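Long-range contact in galactose-1-phosphate uridylyltransferase (Pyrobaculum aerophilum str. IM2, PDB 6K9Z), which probably transfers uridylyl groups between UDP-glucose and hexose 1-phosphates such as galactose 1-phosphate, and binds zinc: residues Ser77-Glu82 and His138-Ile143. The protein carries 1 engineered substitution. Numbering follows the deposited sequence.
Engineered in segment 138-143: Phe140 (natural residue His). With ZN (zinc ion), chain C; UDP (uridine-5'-diphosphate), chain G.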
loop_
_atom_site.group_PDB
_atom_site.type_symbol
_atom_site.label_atom_id
_atom_site.label_comp_id
_atom_site.label_asym_id
_atom_site.label_seq_id
_atom_site.Cartn_x
_atom_site.Cartn_y
_atom_site.Cartn_z
ATOM N N SER A 77 0.523 -3.609 21.492
ATOM C CA SER A 77 1.501 -3.808 20.396
ATOM C C SER A 77 2.616 -4.683 20.965
ATOM O O SER A 77 3.189 -4.300 22.000
ATOM C CB SER A 77 1.996 -2.528 19.891
ATOM O OG SER A 77 3.025 -2.779 18.964
ATOM N N LEU A 78 2.759 -5.885 20.397
ATOM C CA LEU A 78 3.625 -6.951 20.914
ATOM C C LEU A 78 4.656 -7.343 19.852
ATOM O O LEU A 78 4.367 -7.301 18.651
ATOM C CB LEU A 78 2.766 -8.155 21.315
ATOM C CG LEU A 78 1.655 -7.910 22.339
ATOM C CD1 LEU A 78 0.838 -9.203 22.506
ATOM C CD2 LEU A 78 2.204 -7.461 23.653
ATOM N N VAL A 79 5.809 -7.734 20.327
ATOM C CA VAL A 79 6.906 -8.319 19.528
ATOM C C VAL A 79 6.950 -9.790 19.870
ATOM O O VAL A 79 6.995 -10.160 21.059
ATOM C CB VAL A 79 8.251 -7.625 19.781
ATOM C CG1 VAL A 79 9.348 -8.314 18.999
ATOM C CG2 VAL A 79 8.175 -6.158 19.431
ATOM N N VAL A 80 6.960 -10.609 18.833
ATOM C CA VAL A 80 7.137 -12.077 18.964
ATOM C C VAL A 80 8.619 -12.335 18.641
ATOM O O VAL A 80 8.969 -12.281 17.429
ATOM C CB VAL A 80 6.221 -12.825 17.994
ATOM C CG1 VAL A 80 6.430 -14.345 18.064
ATOM C CG2 VAL A 80 4.745 -12.437 18.197
ATOM N N VAL A 81 9.415 -12.624 19.657
ATOM C CA VAL A 81 10.831 -13.024 19.474
ATOM C C VAL A 81 10.781 -14.512 19.183
ATOM O O VAL A 81 10.457 -15.302 20.097
ATOM C CB VAL A 81 11.725 -12.650 20.654
ATOM C CG1 VAL A 81 13.194 -12.837 20.312
ATOM C CG2 VAL A 81 11.461 -11.257 21.167
ATOM N N GLU A 82 11.141 -14.868 17.961
ATOM C CA GLU A 82 10.856 -16.176 17.343
ATOM C C GLU A 82 11.834 -17.277 17.767
ATOM O O GLU A 82 11.502 -18.427 17.531
ATOM C CB GLU A 82 10.846 -16.000 15.841
ATOM C CG GLU A 82 9.640 -15.212 15.375
ATOM C CD GLU A 82 9.738 -14.834 13.897
ATOM O OE1 GLU A 82 10.831 -15.060 13.324
ATOM O OE2 GLU A 82 8.690 -14.491 13.307
ATOM N N HIS A 138 17.579 -9.728 14.431
ATOM C CA HIS A 138 17.032 -10.868 15.214
ATOM C C HIS A 138 15.683 -11.247 14.635
ATOM O O HIS A 138 14.885 -10.345 14.375
ATOM C CB HIS A 138 16.946 -10.478 16.699
ATOM C CG HIS A 138 16.878 -11.655 17.620
ATOM N ND1 HIS A 138 17.872 -11.982 18.483
ATOM C CD2 HIS A 138 15.912 -12.571 17.772
ATOM C CE1 HIS A 138 17.527 -13.052 19.183
ATOM N NE2 HIS A 138 16.315 -13.469 18.736
ATOM N N PRO A 139 15.417 -12.562 14.390
ATOM C CA PRO A 139 14.135 -13.013 13.866
ATOM C C PRO A 139 13.004 -12.630 14.820
ATOM O O PRO A 139 13.027 -13.009 15.985
ATOM C CB PRO A 139 14.240 -14.536 13.821
ATOM C CG PRO A 139 15.703 -14.773 13.682
ATOM C CD PRO A 139 16.337 -13.704 14.551
ATOM N N PHE A 140 12.020 -11.921 14.288
ATOM C CA PHE A 140 10.833 -11.498 15.074
ATOM C C PHE A 140 9.676 -11.218 14.118
ATOM O O PHE A 140 9.862 -10.887 12.921
ATOM C CB PHE A 140 11.108 -10.290 15.970
ATOM C CG PHE A 140 11.186 -8.985 15.230
ATOM C CD1 PHE A 140 12.363 -8.607 14.617
ATOM C CD2 PHE A 140 10.090 -8.156 15.113
ATOM C CE1 PHE A 140 12.447 -7.421 13.908
ATOM C CE2 PHE A 140 10.166 -6.969 14.393
ATOM C CZ PHE A 140 11.338 -6.612 13.785
ATOM N N SER A 141 8.502 -11.249 14.718
ATOM C CA SER A 141 7.228 -10.830 14.098
ATOM C C SER A 141 6.489 -9.899 15.085
ATOM O O SER A 141 6.978 -9.667 16.173
ATOM C CB SER A 141 6.437 -12.058 13.646
ATOM O OG SER A 141 6.502 -13.124 14.563
ATOM N N GLN A 142 5.308 -9.448 14.710
ATOM C CA GLN A 142 4.593 -8.411 15.462
ATOM C C GLN A 142 3.137 -8.840 15.602
ATOM O O GLN A 142 2.589 -9.470 14.702
ATOM C CB GLN A 142 4.738 -7.033 14.793
ATOM C CG GLN A 142 6.167 -6.458 14.833
ATOM C CD GLN A 142 6.193 -5.015 14.408
ATOM O OE1 GLN A 142 5.649 -4.102 15.070
ATOM N NE2 GLN A 142 6.842 -4.798 13.291
ATOM N N ILE A 143 2.546 -8.423 16.712
ATOM C CA ILE A 143 1.079 -8.480 16.911
ATOM C C ILE A 143 0.562 -7.079 17.275
ATOM O O ILE A 143 1.115 -6.464 18.199
ATOM C CB ILE A 143 0.736 -9.469 18.035
ATOM C CG1 ILE A 143 1.169 -10.909 17.727
ATOM C CG2 ILE A 143 -0.768 -9.396 18.299
ATOM C CD1 ILE A 143 1.383 -11.769 18.953
HETATM ZN ZN ZN C . 19.430 -10.645 19.004
HETATM N N1 UDP G . 11.293 -2.657 18.868
HETATM C C2 UDP G . 11.130 -2.828 20.250
HETATM N N3 UDP G . 12.118 -2.558 21.097
HETATM C C4 UDP G . 13.255 -2.084 20.634
HETATM C C5 UDP G . 13.459 -1.872 19.299
HETATM C C6 UDP G . 12.433 -2.164 18.434
HETATM O O2 UDP G . 10.129 -3.259 20.744
HETATM O O4 UDP G . 14.163 -1.842 21.408
HETATM C "C1'" UDP G . 10.244 -2.877 17.893
HETATM C "C2'" UDP G . 10.059 -1.465 17.336
HETATM O "O2'" UDP G . 9.539 -0.468 18.189
HETATM C "C3'" UDP G . 9.181 -1.687 16.144
HETATM C "C4'" UDP G . 9.711 -2.948 15.616
HETATM O "O4'" UDP G . 10.546 -3.491 16.647
HETATM O "O3'" UDP G . 7.824 -1.766 16.418
HETATM C "C5'" UDP G . 10.344 -2.361 14.367
HETATM O "O5'" UDP G . 9.352 -1.791 13.474
HETATM P PA UDP G . 8.463 -0.401 13.489
HETATM O O1A UDP G . 9.206 0.787 14.061
HETATM O O2A UDP G . 8.225 -0.126 12.038
HETATM O O3A UDP G . 7.084 -0.769 14.280
HETATM P PB UDP G . 5.937 0.049 14.940
HETATM O O1B UDP G . 6.660 0.711 15.939
HETATM O O2B UDP G . 4.916 -0.893 15.423
HETATM O O3B UDP G . 5.461 0.973 13.981
#
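Glu82, just beyond strand 77-81, reaches across the start of strand 140-143. Its CB lies 3.7 Å from Pro139 O, the carbonyl that also takes a weak bond from Glu82 N. CG, beside the backbone N (chi1 -70°), passes Phe140 CA and Ser141 OG, and the extended chain carries CD over the Phe140 backbone. At the tip the oxygens part: OE1 touches Pro139 CB and forms a salt bridge with Arg126, while OE2 accepts a hydrogen bond from Ser141 OG (2.9 Å) on its anti side, 18° out of the carboxylate plane. Ser141 OG is set between its own backbone N and carbonyl carbon (chi1 40°), where it also touches Val80 CB. With an alanine here instead of Glu82, the Ser141 hydroxyl would probably lose this buried acceptor and the Arg126 charge its carboxylate partner. The strands run antiparallel, and Leu78–Ile143 and Val80–Ser141 are hydrogen-bonded pairs, with Leu78 N to Ile143 O at 2.8 Å. On the face of Val80, its CG2 packs 3.5 Å from Ile143 CD1. On the face of Val79 and Phe140, UDP comes close: Val79 CG2 approaches UDP O2 at 3.7 Å, and Val79 CG1 meets CD2 of Phe140. Phe140 is an engineered replacement for the histidine predicted to carry the UMP intermediate. Beyond the strand, His138 ND1 binds zinc at 2.1 Å with Cys30, Cys33 and His86; NE2 is hydrogen-bonded to Thr83 O and lies 3.6 Å from Val81 CG1. In the antiparallel half-barrel sheet the pair is flanked by strand 46-49 beside 77-81 and strand 121-128 beside 140-143, with Ile102 and Val106 of helix 96-114 packed on Val80.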